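Long-range contacts in Ice-binding protein (Flavobacteriaceae bacterium, PDB 5UYT), which probably binds ice crystals and restrains their growth, acting as an antifreeze protein through two beta-solenoid domains: residues P82-G87 and Y95-G100; F119-Q124 and C144-K149; A131-L136 and T158-K163; G152-A157 and A171-Q176; E182-S187 and R200-C205. All blocks are in the same frame, centred on the assembly; numbering follows the deposited sequence.

Contact 1: residues P82-G87 and Y95-G100; sequences PLLGNG and YFIGQG
Leu84 and Ile97 meet tip to tip within the core, and theirs is the tightly packed half of this contact. The delta methyl Ile97 CD1 rests 3.7 Å from Leu84 CD2 and lies nearly as close to CG of the same leucine. With CG1 opposite the carbonyl carbon (chi1 -57°), Ile97 carries that methyl out to the leucine, while its CG2 branch turns to Pro82, 3.9 Å from the proline CA. Leu80 and Leu103 add further hydrocarbon around the pair. The outer half is looser and nearer solvent. Here the Gln99 amide lies obliquely against the Pro82 ring, Gln99 OE1 3.5 Å from Pro82 CG and Gln99 NE2 3.7 Å from Pro82 CD, and no hydrogen bond joins the two segments. Gly100 O comes up beside the same proline, 3.3 Å from CB. With an alanine here, lacking the outer ring carbons, the Gln99 amide would probably lose the surface it lies on and be set free to turn. Unlike neighbouring strands of one sheet, strands 83-85 and 93-97 touch through side chains alone, as befits different faces of successive turns around the apolar core of a right-handed beta-helix.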
# COMPACT_ATOMS: atom_id res chain seq x y z
N PRO A 82 19.84 -10.29 -29.75
CA PRO A 82 18.91 -10.85 -28.77
C PRO A 82 19.44 -10.91 -27.34
O PRO A 82 18.64 -10.95 -26.42
CB PRO A 82 18.61 -12.25 -29.30
CG PRO A 82 19.78 -12.60 -30.14
CD PRO A 82 20.27 -11.30 -30.73
N LEU A 83 20.77 -10.92 -27.15
CA LEU A 83 21.35 -10.90 -25.81
C LEU A 83 21.38 -9.46 -25.29
O LEU A 83 22.22 -8.66 -25.71
CB LEU A 83 22.74 -11.54 -25.78
CG LEU A 83 23.39 -11.91 -24.42
CD1 LEU A 83 22.42 -12.32 -23.30
CD2 LEU A 83 24.43 -13.00 -24.66
N LEU A 84 20.44 -9.14 -24.40
CA LEU A 84 20.26 -7.77 -23.86
C LEU A 84 20.79 -7.66 -22.46
O LEU A 84 20.50 -8.52 -21.61
CB LEU A 84 18.79 -7.42 -23.77
CG LEU A 84 17.86 -7.12 -24.94
CD1 LEU A 84 16.64 -6.44 -24.32
CD2 LEU A 84 18.54 -6.20 -25.95
N GLY A 85 21.49 -6.57 -22.19
CA GLY A 85 22.01 -6.33 -20.86
C GLY A 85 23.51 -6.40 -20.81
O GLY A 85 24.20 -5.75 -21.61
N ASN A 86 24.02 -7.18 -19.87
CA ASN A 86 25.46 -7.33 -19.63
C ASN A 86 26.22 -5.99 -19.67
O ASN A 86 27.26 -5.85 -20.33
CB ASN A 86 26.05 -8.39 -20.57
CG ASN A 86 25.47 -9.79 -20.33
OD1 ASN A 86 25.30 -10.57 -21.27
ND2 ASN A 86 25.17 -10.11 -19.06
N GLY A 87 25.67 -5.00 -18.96
CA GLY A 87 26.31 -3.70 -18.79
C GLY A 87 25.92 -2.65 -19.83
O GLY A 87 26.42 -1.53 -19.79
N TYR A 95 13.00 -0.32 -30.15
CA TYR A 95 14.02 -1.33 -30.41
C TYR A 95 13.41 -2.62 -30.93
O TYR A 95 12.57 -3.22 -30.27
CB TYR A 95 14.86 -1.57 -29.14
CG TYR A 95 15.65 -0.32 -28.75
CD1 TYR A 95 16.79 0.05 -29.46
CD2 TYR A 95 15.23 0.51 -27.70
CE1 TYR A 95 17.50 1.20 -29.13
CE2 TYR A 95 15.93 1.65 -27.37
CZ TYR A 95 17.07 2.00 -28.09
OH TYR A 95 17.78 3.14 -27.78
N PHE A 96 13.84 -3.04 -32.12
CA PHE A 96 13.32 -4.25 -32.76
C PHE A 96 14.30 -5.40 -32.57
O PHE A 96 15.49 -5.30 -32.92
CB PHE A 96 13.02 -3.99 -34.26
CG PHE A 96 12.66 -5.23 -35.04
CD1 PHE A 96 11.34 -5.68 -35.09
CD2 PHE A 96 13.63 -5.93 -35.76
CE1 PHE A 96 11.00 -6.81 -35.82
CE2 PHE A 96 13.30 -7.06 -36.49
CZ PHE A 96 11.98 -7.50 -36.52
N ILE A 97 13.80 -6.50 -32.01
CA ILE A 97 14.57 -7.73 -31.90
C ILE A 97 13.78 -8.83 -32.61
O ILE A 97 12.77 -9.30 -32.09
CB ILE A 97 14.85 -8.12 -30.43
CG1 ILE A 97 15.57 -6.97 -29.69
CG2 ILE A 97 15.68 -9.40 -30.39
CD1 ILE A 97 15.83 -7.21 -28.22
N GLY A 98 14.24 -9.24 -33.80
CA GLY A 98 13.44 -10.11 -34.68
C GLY A 98 13.54 -11.60 -34.38
O GLY A 98 13.61 -12.43 -35.29
N GLN A 99 13.53 -11.93 -33.09
CA GLN A 99 13.67 -13.31 -32.58
C GLN A 99 13.43 -13.24 -31.08
O GLN A 99 13.21 -12.15 -30.54
CB GLN A 99 15.07 -13.87 -32.90
CG GLN A 99 16.21 -13.10 -32.24
CD GLN A 99 17.58 -13.52 -32.73
OE1 GLN A 99 18.06 -14.62 -32.42
NE2 GLN A 99 18.23 -12.65 -33.50
N GLY A 100 13.46 -14.38 -30.39
CA GLY A 100 13.38 -14.40 -28.92
C GLY A 100 14.59 -13.72 -28.30
O GLY A 100 15.72 -13.80 -28.83

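Contact 2: residues F119-Q124 and C144-K149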
# COMPACT_ATOMS: atom_id res chain seq x y z
N PHE A 119 10.75 4.12 -24.07
CA PHE A 119 11.56 2.95 -24.43
C PHE A 119 10.58 1.83 -24.80
O PHE A 119 9.84 1.38 -23.94
CB PHE A 119 12.42 2.53 -23.23
CG PHE A 119 13.32 3.63 -22.71
CD1 PHE A 119 14.68 3.65 -23.06
CD2 PHE A 119 12.83 4.62 -21.85
CE1 PHE A 119 15.51 4.66 -22.58
CE2 PHE A 119 13.67 5.64 -21.37
CZ PHE A 119 15.02 5.65 -21.73
N ILE A 120 10.52 1.44 -26.06
CA ILE A 120 9.63 0.35 -26.49
C ILE A 120 10.50 -0.78 -27.07
O ILE A 120 11.36 -0.54 -27.93
CB ILE A 120 8.57 0.81 -27.55
CG1 ILE A 120 7.57 1.81 -26.94
CG2 ILE A 120 7.86 -0.38 -28.19
CD1 ILE A 120 6.77 2.60 -27.97
N PHE A 121 10.29 -2.00 -26.57
CA PHE A 121 11.01 -3.16 -27.05
C PHE A 121 10.05 -4.08 -27.76
O PHE A 121 9.06 -4.54 -27.18
CB PHE A 121 11.70 -3.87 -25.89
CG PHE A 121 12.74 -3.02 -25.23
CD1 PHE A 121 14.04 -3.01 -25.71
CD2 PHE A 121 12.42 -2.21 -24.13
CE1 PHE A 121 15.02 -2.23 -25.11
CE2 PHE A 121 13.39 -1.42 -23.52
CZ PHE A 121 14.69 -1.42 -24.03
N LYS A 122 10.32 -4.29 -29.05
CA LYS A 122 9.52 -5.19 -29.88
C LYS A 122 10.23 -6.54 -29.95
O LYS A 122 11.20 -6.71 -30.69
CB LYS A 122 9.30 -4.57 -31.26
CG LYS A 122 8.55 -3.26 -31.17
CD LYS A 122 8.37 -2.60 -32.52
CE LYS A 122 7.08 -3.01 -33.21
NZ LYS A 122 7.00 -2.37 -34.56
N ILE A 123 9.75 -7.49 -29.15
CA ILE A 123 10.39 -8.80 -29.07
C ILE A 123 9.60 -9.84 -29.87
O ILE A 123 8.52 -10.25 -29.45
CB ILE A 123 10.54 -9.29 -27.60
CG1 ILE A 123 11.16 -8.22 -26.64
CG2 ILE A 123 11.27 -10.63 -27.56
CD1 ILE A 123 12.48 -7.62 -27.12
N GLN A 124 10.14 -10.25 -31.03
CA GLN A 124 9.41 -11.15 -31.94
C GLN A 124 9.72 -12.60 -31.61
O GLN A 124 10.32 -13.33 -32.41
CB GLN A 124 9.74 -10.84 -33.42
CG GLN A 124 9.71 -9.35 -33.73
CD GLN A 124 8.35 -8.75 -33.47
OE1 GLN A 124 8.16 -7.98 -32.54
NE2 GLN A 124 7.38 -9.14 -34.29
N CYS A 144 6.98 4.00 -16.13
CA CYS A 144 5.70 4.09 -16.83
C CYS A 144 5.84 4.31 -18.35
O CYS A 144 4.90 4.07 -19.09
CB CYS A 144 4.81 5.16 -16.20
SG CYS A 144 5.49 6.83 -16.31
N ASN A 145 7.02 4.77 -18.78
CA ASN A 145 7.37 4.98 -20.20
C ASN A 145 8.19 3.84 -20.84
O ASN A 145 8.69 3.97 -21.97
CB ASN A 145 8.13 6.30 -20.33
CG ASN A 145 7.22 7.52 -20.32
OD1 ASN A 145 6.16 7.52 -20.96
ND2 ASN A 145 7.64 8.58 -19.66
N VAL A 146 8.32 2.73 -20.13
CA VAL A 146 8.97 1.52 -20.67
C VAL A 146 7.93 0.44 -21.02
O VAL A 146 7.04 0.13 -20.22
CB VAL A 146 10.02 0.94 -19.70
CG1 VAL A 146 10.63 -0.33 -20.27
CG2 VAL A 146 11.07 2.01 -19.38
N PHE A 147 8.04 -0.12 -22.24
CA PHE A 147 7.10 -1.13 -22.72
C PHE A 147 7.87 -2.28 -23.35
O PHE A 147 8.86 -2.05 -24.08
CB PHE A 147 6.18 -0.54 -23.79
CG PHE A 147 5.31 0.60 -23.30
CD1 PHE A 147 3.98 0.38 -22.95
CD2 PHE A 147 5.81 1.90 -23.23
CE1 PHE A 147 3.18 1.42 -22.49
CE2 PHE A 147 5.01 2.95 -22.78
CZ PHE A 147 3.69 2.71 -22.41
N TRP A 148 7.39 -3.49 -23.12
CA TRP A 148 7.92 -4.69 -23.79
C TRP A 148 6.76 -5.37 -24.51
O TRP A 148 5.82 -5.85 -23.85
CB TRP A 148 8.56 -5.65 -22.76
CG TRP A 148 9.59 -5.00 -21.86
CD1 TRP A 148 9.34 -4.27 -20.73
CD2 TRP A 148 11.02 -5.09 -21.96
NE1 TRP A 148 10.52 -3.85 -20.15
CE2 TRP A 148 11.57 -4.35 -20.88
CE3 TRP A 148 11.89 -5.72 -22.86
CZ2 TRP A 148 12.95 -4.23 -20.67
CZ3 TRP A 148 13.27 -5.60 -22.66
CH2 TRP A 148 13.79 -4.84 -21.58
N LYS A 149 6.78 -5.37 -25.84
CA LYS A 149 5.76 -6.07 -26.62
C LYS A 149 6.32 -7.43 -27.02
O LYS A 149 7.11 -7.54 -27.98
CB LYS A 149 5.40 -5.25 -27.85
CG LYS A 149 4.30 -5.87 -28.70
CD LYS A 149 4.35 -5.39 -30.15
CE LYS A 149 5.61 -5.85 -30.90
NZ LYS A 149 6.01 -7.29 -30.70
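From Phe119 facing Val146 to Lys122 facing Lys149, strands 119-123 and 146-149 run parallel, their axes 4.7 Å apart at closest and at an angle of 9°, with five backbone hydrogen bonds passing between them, among them Lys149 N to Phe121 O at 2.8 Å. On one face of this pair the main event is aromatic. The Phe121 ring and the six-membered ring of Trp148 point the same way and form an offset stack, centroids 4.2 Å apart and planes only 14° from parallel; Phe121 CB continues the overlap, 3.6 Å from Trp148 CE3. A hydrogen bond from NE1 to Lys163 O also helps to fix the turn of the indole. Beside the stack, Val146 CG2 reaches the Phe119 ring at CD2, 4.0 Å away, and Leu107 and Leu109 of strand 106-110 close over these residues. The other face carries Ile120 and Phe147, whose CG1 and CD2 atoms lie 4.1 Å apart under Leu71 of helix 55-73. Farther along it, Lys149 leaves with CG anti to the backbone N (chi1 -178°) and then bends at its last two torsions, bringing NZ to Gln124 OE1 at 2.9 Å. The same ammonium group forms a salt bridge with Glu151, whereas Lys122 NZ is held by the carbonyls of Asn72 and Ala74. Parallel strands of successive coils, with their inward side chains stacked and a long helix lying along the other face, are characteristic of the right-handed beta-helix of ice-binding proteins.

Contact 3: residues A131-L136 and T158-K163; sequences ANTQVL and TNTVMK
Asn132 and Asn159 lie side by side and point the same way, their amide planes 17° apart, so that one residue repeats the pose of the other in the next coil. They do not bond to each other directly. Instead a water donates to Asn132 OD1 at 2.9 Å, pairs with Thr158 OG1 at 2.7 Å and accepts a weak bond from Asn159 ND2. Thr133 and Thr160 repeat one another in the same manner: each sets its hydroxyl beside its own backbone N (chi1 near -65° in both), from where OG1 bonds to the carbonyl of Ala130 and Ala157 respectively. Beyond them Gln134 passes over Val161 at a slant, CG to CG2 3.8 Å. Val135 has two neighbours of different bearing. Met162 runs alongside it, SD 3.9 Å from CG2, while Lys163 slides past in the opposite direction, its CG 3.7 Å from Val135 CG1, on the way to a salt bridge between NZ and Glu182. Backbone bonds, including Val161 N to Thr133 O at 2.8 Å, hold the register. Gln134 and Val161 form a single bridge between short strands whose directions differ by 41°; Lys163 N is buried with no partner in the model. Asn on Asn and Thr on Thr at the turn, leading into paired strands, fit the coil-on-coil stacking of a right-handed beta-helix.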
# COMPACT_ATOMS: atom_id res chain seq x y z
N ALA A 131 18.95 -15.48 -13.85
CA ALA A 131 18.80 -15.12 -12.43
C ALA A 131 19.61 -13.86 -12.16
O ALA A 131 20.72 -13.70 -12.71
CB ALA A 131 19.25 -16.26 -11.53
N ASN A 132 19.02 -12.96 -11.37
CA ASN A 132 19.70 -11.74 -10.84
C ASN A 132 19.90 -10.66 -11.87
O ASN A 132 20.63 -9.70 -11.61
CB ASN A 132 21.05 -12.09 -10.20
CG ASN A 132 20.97 -13.23 -9.22
OD1 ASN A 132 20.17 -13.20 -8.30
ND2 ASN A 132 21.77 -14.27 -9.44
N THR A 133 19.25 -10.79 -13.03
CA THR A 133 19.21 -9.72 -14.02
C THR A 133 18.65 -8.46 -13.40
O THR A 133 17.69 -8.53 -12.63
CB THR A 133 18.28 -10.13 -15.17
OG1 THR A 133 18.83 -11.28 -15.83
CG2 THR A 133 18.09 -8.97 -16.19
N GLN A 134 19.20 -7.30 -13.77
CA GLN A 134 18.63 -6.02 -13.28
C GLN A 134 18.45 -4.99 -14.38
O GLN A 134 19.42 -4.60 -15.05
CB GLN A 134 19.50 -5.46 -12.18
CG GLN A 134 19.48 -6.33 -10.94
CD GLN A 134 20.05 -5.63 -9.74
OE1 GLN A 134 20.51 -6.28 -8.81
NE2 GLN A 134 20.01 -4.30 -9.74
N VAL A 135 17.22 -4.53 -14.54
CA VAL A 135 16.93 -3.40 -15.41
C VAL A 135 16.90 -2.14 -14.55
O VAL A 135 16.16 -2.08 -13.57
CB VAL A 135 15.61 -3.62 -16.18
CG1 VAL A 135 15.25 -2.39 -17.02
CG2 VAL A 135 15.78 -4.84 -17.08
N LEU A 136 17.73 -1.17 -14.91
CA LEU A 136 17.93 0.04 -14.10
C LEU A 136 17.48 1.26 -14.89
O LEU A 136 17.60 1.29 -16.13
CB LEU A 136 19.41 0.19 -13.72
CG LEU A 136 20.14 -1.02 -13.13
CD1 LEU A 136 21.63 -0.76 -13.00
CD2 LEU A 136 19.56 -1.42 -11.78
N THR A 158 14.73 -16.05 -11.14
CA THR A 158 14.77 -15.65 -9.74
C THR A 158 15.51 -14.32 -9.53
O THR A 158 16.59 -14.07 -10.09
CB THR A 158 15.44 -16.72 -8.87
OG1 THR A 158 16.76 -16.93 -9.37
CG2 THR A 158 14.69 -18.03 -8.99
N ASN A 159 14.90 -13.48 -8.69
CA ASN A 159 15.47 -12.17 -8.31
C ASN A 159 15.70 -11.19 -9.48
O ASN A 159 16.53 -10.28 -9.36
CB ASN A 159 16.74 -12.34 -7.47
CG ASN A 159 16.49 -13.12 -6.20
OD1 ASN A 159 15.49 -12.91 -5.52
ND2 ASN A 159 17.35 -14.07 -5.91
N THR A 160 14.97 -11.34 -10.58
CA THR A 160 15.07 -10.37 -11.68
C THR A 160 14.46 -9.03 -11.27
O THR A 160 13.30 -9.00 -10.82
CB THR A 160 14.41 -10.89 -12.98
OG1 THR A 160 15.18 -11.99 -13.46
CG2 THR A 160 14.37 -9.79 -14.07
N VAL A 161 15.22 -7.95 -11.42
CA VAL A 161 14.68 -6.60 -11.23
C VAL A 161 14.24 -6.09 -12.60
O VAL A 161 15.08 -5.95 -13.53
CB VAL A 161 15.71 -5.67 -10.61
CG1 VAL A 161 15.18 -4.22 -10.60
CG2 VAL A 161 16.06 -6.16 -9.20
N MET A 162 12.94 -5.86 -12.76
CA MET A 162 12.37 -5.52 -14.07
C MET A 162 11.62 -4.18 -14.02
O MET A 162 11.07 -3.80 -13.00
CB MET A 162 11.43 -6.65 -14.55
CG MET A 162 10.93 -6.52 -15.99
SD MET A 162 12.27 -6.55 -17.19
CE MET A 162 11.24 -6.89 -18.64
N LYS A 163 11.63 -3.46 -15.15
CA LYS A 163 10.96 -2.18 -15.28
C LYS A 163 10.07 -2.19 -16.50
O LYS A 163 10.44 -2.70 -17.57
CB LYS A 163 11.97 -1.03 -15.45
CG LYS A 163 13.05 -0.98 -14.38
CD LYS A 163 12.45 -0.54 -13.05
CE LYS A 163 13.52 -0.50 -11.97
NZ LYS A 163 12.87 -0.28 -10.65
O HOH W 1 18.44 -15.52 -7.88
O HOH W 2 18.52 -8.98 -8.34

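Contact 4: residues G152-A157 and A171-Q176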
# COMPACT_ATOMS: atom_id res chain seq x y z
N GLY A 152 5.59 -14.03 -27.32
CA GLY A 152 5.96 -15.34 -26.80
C GLY A 152 6.04 -15.34 -25.28
O GLY A 152 5.82 -14.30 -24.64
N LEU A 153 6.37 -16.50 -24.71
CA LEU A 153 6.43 -16.64 -23.24
C LEU A 153 7.36 -15.61 -22.57
O LEU A 153 8.51 -15.45 -23.00
CB LEU A 153 6.88 -18.07 -22.89
CG LEU A 153 7.23 -18.36 -21.42
CD1 LEU A 153 5.98 -18.37 -20.56
CD2 LEU A 153 7.99 -19.68 -21.28
N VAL A 154 6.87 -14.93 -21.53
CA VAL A 154 7.70 -14.07 -20.69
C VAL A 154 8.06 -14.90 -19.46
O VAL A 154 7.17 -15.33 -18.71
CB VAL A 154 6.98 -12.76 -20.29
CG1 VAL A 154 7.88 -11.94 -19.35
CG2 VAL A 154 6.63 -11.94 -21.52
N ASP A 155 9.35 -15.16 -19.26
CA ASP A 155 9.79 -15.91 -18.07
C ASP A 155 10.96 -15.20 -17.41
O ASP A 155 12.08 -15.18 -17.96
CB ASP A 155 10.16 -17.36 -18.43
CG ASP A 155 10.22 -18.26 -17.20
OD1 ASP A 155 10.98 -17.93 -16.26
OD2 ASP A 155 9.54 -19.31 -17.19
N LEU A 156 10.70 -14.59 -16.26
CA LEU A 156 11.75 -13.87 -15.55
C LEU A 156 12.29 -14.70 -14.41
O LEU A 156 11.53 -15.12 -13.52
CB LEU A 156 11.25 -12.49 -15.09
CG LEU A 156 10.67 -11.64 -16.24
CD1 LEU A 156 10.38 -10.24 -15.71
CD2 LEU A 156 11.62 -11.56 -17.43
N ALA A 157 13.61 -14.93 -14.43
CA ALA A 157 14.31 -15.80 -13.49
C ALA A 157 14.37 -15.20 -12.11
O ALA A 157 14.12 -14.00 -11.93
CB ALA A 157 15.72 -16.09 -13.98
N ALA A 171 0.52 -15.21 -25.07
CA ALA A 171 1.49 -16.02 -24.31
C ALA A 171 1.34 -15.83 -22.81
O ALA A 171 0.72 -14.86 -22.36
CB ALA A 171 2.91 -15.67 -24.73
N ALA A 172 1.91 -16.76 -22.05
CA ALA A 172 1.89 -16.69 -20.58
C ALA A 172 3.01 -15.81 -20.04
O ALA A 172 3.96 -15.45 -20.77
CB ALA A 172 1.96 -18.10 -19.98
N ILE A 173 2.89 -15.44 -18.77
CA ILE A 173 3.93 -14.73 -18.04
C ILE A 173 4.23 -15.50 -16.77
O ILE A 173 3.31 -15.86 -16.03
CB ILE A 173 3.51 -13.28 -17.69
CG1 ILE A 173 3.11 -12.53 -18.97
CG2 ILE A 173 4.66 -12.55 -16.94
CD1 ILE A 173 2.56 -11.12 -18.72
N VAL A 174 5.51 -15.73 -16.50
CA VAL A 174 5.92 -16.48 -15.33
C VAL A 174 6.99 -15.63 -14.63
O VAL A 174 8.04 -15.33 -15.23
CB VAL A 174 6.50 -17.88 -15.69
CG1 VAL A 174 6.94 -18.61 -14.42
CG2 VAL A 174 5.50 -18.73 -16.49
N LEU A 175 6.72 -15.26 -13.37
CA LEU A 175 7.63 -14.45 -12.58
C LEU A 175 8.10 -15.29 -11.42
O LEU A 175 7.32 -15.62 -10.53
CB LEU A 175 6.92 -13.17 -12.09
CG LEU A 175 6.30 -12.26 -13.16
CD1 LEU A 175 5.79 -10.99 -12.49
CD2 LEU A 175 7.27 -11.94 -14.30
N GLN A 176 9.37 -15.64 -11.44
CA GLN A 176 9.91 -16.59 -10.47
C GLN A 176 10.26 -15.90 -9.14
O GLN A 176 10.14 -14.68 -9.02
CB GLN A 176 11.13 -17.27 -11.08
CG GLN A 176 10.83 -18.23 -12.24
CD GLN A 176 12.06 -18.97 -12.72
OE1 GLN A 176 12.80 -19.55 -11.91
NE2 GLN A 176 12.31 -18.95 -14.04
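Val154 and Ile173, Asp155 and Val174, and Leu156 and Leu175 face one another across two strands that run parallel, their axes 4.7 Å apart at closest and at only 4°. Four backbone hydrogen bonds supply the regular framework, from Val154 N to Ala172 O at one end to Gln176 N to Leu156 O, 3.0 Å, at the other. Two close CA-H...O approaches accompany them, of which Asp155 CA to Val174 O measures 3.4 Å.

Apolar contacts come in two groups. On the inner face Val154 and Ile173 stand alongside each other, CG1 to CG2 4.1 Å, and Leu156 and Leu175 do likewise, with CD1 of the former 3.8 Å from CD2 of the latter. Val166 and Ala168 of strand 165-168 approach Val154 from another side of the coil, as expected in a right-handed beta-helix, where each face of the solenoid is a parallel sheet with one strand from each turn and the faces enclose a shared hydrophobic core. On the outer face Leu153 swings CG away from its backbone N (chi1 170°), which lets CD1 reach both Ala172 CB and Val174 CG2, the latter at 4.1 Å.

The polar side-chain contact also lies on this outer face. Gln176, extended beyond CG, reaches across to the neighbouring strand and donates from NE2 to Asp155 OD1 at 2.8 Å, entering on the syn lone pair of that oxygen. The acceptor lies within 2° of the amide plane although the carboxylate and amide planes stand almost perpendicular, and the other oxygen, OD2, leans against Val174 CB at 3.7 Å.

Contact 5: residues E182-S187 and R200-C205; sequences EGRALS and RKPILC
Glu182 and Arg200 form a parallel bridge whose cross-segment bond runs from Gly183 N to Arg200 O, 3.0 Å long. At Glu182 and Gly183 the chain turns a corner of the solenoid, while beyond Arg200 the other segment becomes a loop. The backbone angles of Gly183 (154°/-157°) leave no room for a CB beside the carbonyl oxygen of Glu182, and Pro202 packs on the bare glycine, CD to CA 3.6 Å. Here the last coil in sequence of the first right-handed beta-helix, flanked on its other side by strand 28-30, gives way to the loop toward the second solenoid.

Among the side chains Arg184 does most of the joining. Its chain is extended from CG to NE, and this puts the flat guanidinium group beneath Pro202, whose CD sits over one face, 3.4 Å from NH1. Lys201 CB lies against the same group, 4.0 Å from NE. NH1 is held by Asn165 OD1 and NH2 by Ala10 O, with a weak bond from NH2 to a water that donates to Pro202 O at 2.8 Å and also to Leu204 O. A methionine in its place would probably leave the Asn165 amide oxygen and the Ala10 carbonyl without their donor, and Pro202 without the flat surface it rests on. Glu182, in a salt bridge with Lys163 through OE1, uses OE2 for a second water, 2.9 Å away, which accepts from Ile203 N.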
# COMPACT_ATOMS: atom_id res chain seq x y z
N GLU A 182 8.77 -2.96 -11.19
CA GLU A 182 8.13 -1.63 -11.15
C GLU A 182 7.56 -1.54 -12.56
O GLU A 182 8.29 -1.27 -13.51
CB GLU A 182 9.17 -0.53 -10.89
CG GLU A 182 8.56 0.87 -10.83
CD GLU A 182 9.60 2.00 -10.86
OE1 GLU A 182 10.83 1.76 -10.89
OE2 GLU A 182 9.19 3.17 -10.85
N GLY A 183 6.26 -1.78 -12.70
CA GLY A 183 5.69 -2.02 -14.02
C GLY A 183 4.44 -2.87 -13.89
O GLY A 183 3.80 -2.93 -12.83
N ARG A 184 4.10 -3.56 -14.96
CA ARG A 184 2.89 -4.37 -15.02
C ARG A 184 3.19 -5.64 -15.80
O ARG A 184 4.04 -5.62 -16.72
CB ARG A 184 1.77 -3.59 -15.73
CG ARG A 184 1.28 -2.35 -14.98
CD ARG A 184 0.30 -1.55 -15.85
NE ARG A 184 -0.18 -0.35 -15.14
CZ ARG A 184 0.35 0.87 -15.27
NH1 ARG A 184 1.38 1.07 -16.08
NH2 ARG A 184 -0.15 1.91 -14.58
N ALA A 185 2.52 -6.74 -15.43
CA ALA A 185 2.50 -7.94 -16.27
C ALA A 185 1.10 -8.07 -16.85
O ALA A 185 0.13 -8.27 -16.12
CB ALA A 185 2.90 -9.19 -15.46
N LEU A 186 1.02 -7.89 -18.16
CA LEU A 186 -0.24 -7.86 -18.90
C LEU A 186 -0.17 -8.85 -20.05
O LEU A 186 0.76 -8.79 -20.86
CB LEU A 186 -0.45 -6.45 -19.49
CG LEU A 186 -0.34 -5.24 -18.54
CD1 LEU A 186 -0.34 -3.96 -19.36
CD2 LEU A 186 -1.47 -5.24 -17.52
N SER A 187 -1.16 -9.75 -20.13
CA SER A 187 -1.28 -10.69 -21.27
C SER A 187 -2.58 -10.49 -22.05
O SER A 187 -3.66 -10.37 -21.45
CB SER A 187 -1.18 -12.14 -20.81
OG SER A 187 -1.45 -13.05 -21.90
N ARG A 200 4.70 -3.48 -8.46
CA ARG A 200 4.02 -2.23 -8.13
C ARG A 200 3.84 -1.46 -9.42
O ARG A 200 4.82 -1.19 -10.14
CB ARG A 200 4.83 -1.43 -7.12
CG ARG A 200 5.32 -2.27 -5.95
CD ARG A 200 5.19 -1.53 -4.65
NE ARG A 200 5.88 -2.21 -3.55
CZ ARG A 200 5.27 -2.97 -2.65
NH1 ARG A 200 3.95 -3.21 -2.72
NH2 ARG A 200 5.99 -3.52 -1.71
N LYS A 201 2.59 -1.13 -9.75
CA LYS A 201 2.34 -0.37 -10.98
C LYS A 201 3.08 0.97 -10.92
O LYS A 201 3.24 1.57 -9.83
CB LYS A 201 0.83 -0.22 -11.24
CG LYS A 201 0.10 0.61 -10.21
CD LYS A 201 -1.40 0.66 -10.50
CE LYS A 201 -2.11 1.57 -9.52
NZ LYS A 201 -3.60 1.65 -9.79
N PRO A 202 3.59 1.44 -12.06
CA PRO A 202 4.34 2.69 -12.06
C PRO A 202 3.40 3.87 -11.87
O PRO A 202 2.24 3.81 -12.26
CB PRO A 202 5.00 2.73 -13.45
CG PRO A 202 4.34 1.70 -14.27
CD PRO A 202 3.50 0.81 -13.40
N ILE A 203 3.87 4.89 -11.18
CA ILE A 203 3.10 6.11 -11.02
C ILE A 203 3.59 7.08 -12.09
O ILE A 203 4.51 6.74 -12.87
CB ILE A 203 3.19 6.65 -9.56
CG1 ILE A 203 4.64 6.96 -9.17
CG2 ILE A 203 2.61 5.61 -8.60
CD1 ILE A 203 4.82 7.29 -7.68
N LEU A 204 2.99 8.26 -12.18
CA LEU A 204 3.28 9.20 -13.27
C LEU A 204 2.72 8.71 -14.62
O LEU A 204 1.83 7.84 -14.65
CB LEU A 204 4.78 9.52 -13.35
CG LEU A 204 5.33 10.25 -12.12
CD1 LEU A 204 6.62 9.63 -11.61
CD2 LEU A 204 5.50 11.73 -12.44
N CYS A 205 3.21 9.29 -15.72
CA CYS A 205 2.61 9.09 -17.03
C CYS A 205 1.10 9.31 -17.03
O CYS A 205 0.36 8.53 -17.65
CB CYS A 205 2.95 7.72 -17.61
SG CYS A 205 4.69 7.53 -18.03
O HOH W 3 6.61 4.04 -9.91
O HOH W 4 1.46 4.83 -14.76

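In the fold
Following the chain from the N terminus, contact 1 closes first, a short loop joining two faces of the solenoid. Contacts 2, 3 and 4 each close one coil by pairing a strand with its successor on the same face. Contact 3 opens before contact 2 has closed, and contact 4 before contact 3 has, so contact 3 crosses both; contacts 2 and 4 are in series, on different faces. Contact 5 comes last, tying the loop after the last coil to strand 180-187. Trp148 and Lys163 join contacts 2 and 3, Lys163 and Glu182 join contacts 3 and 5, Ala171 and Ser187 join contacts 4 and 5, and the Cys144-Cys205 disulfide ties that loop back to contact 2.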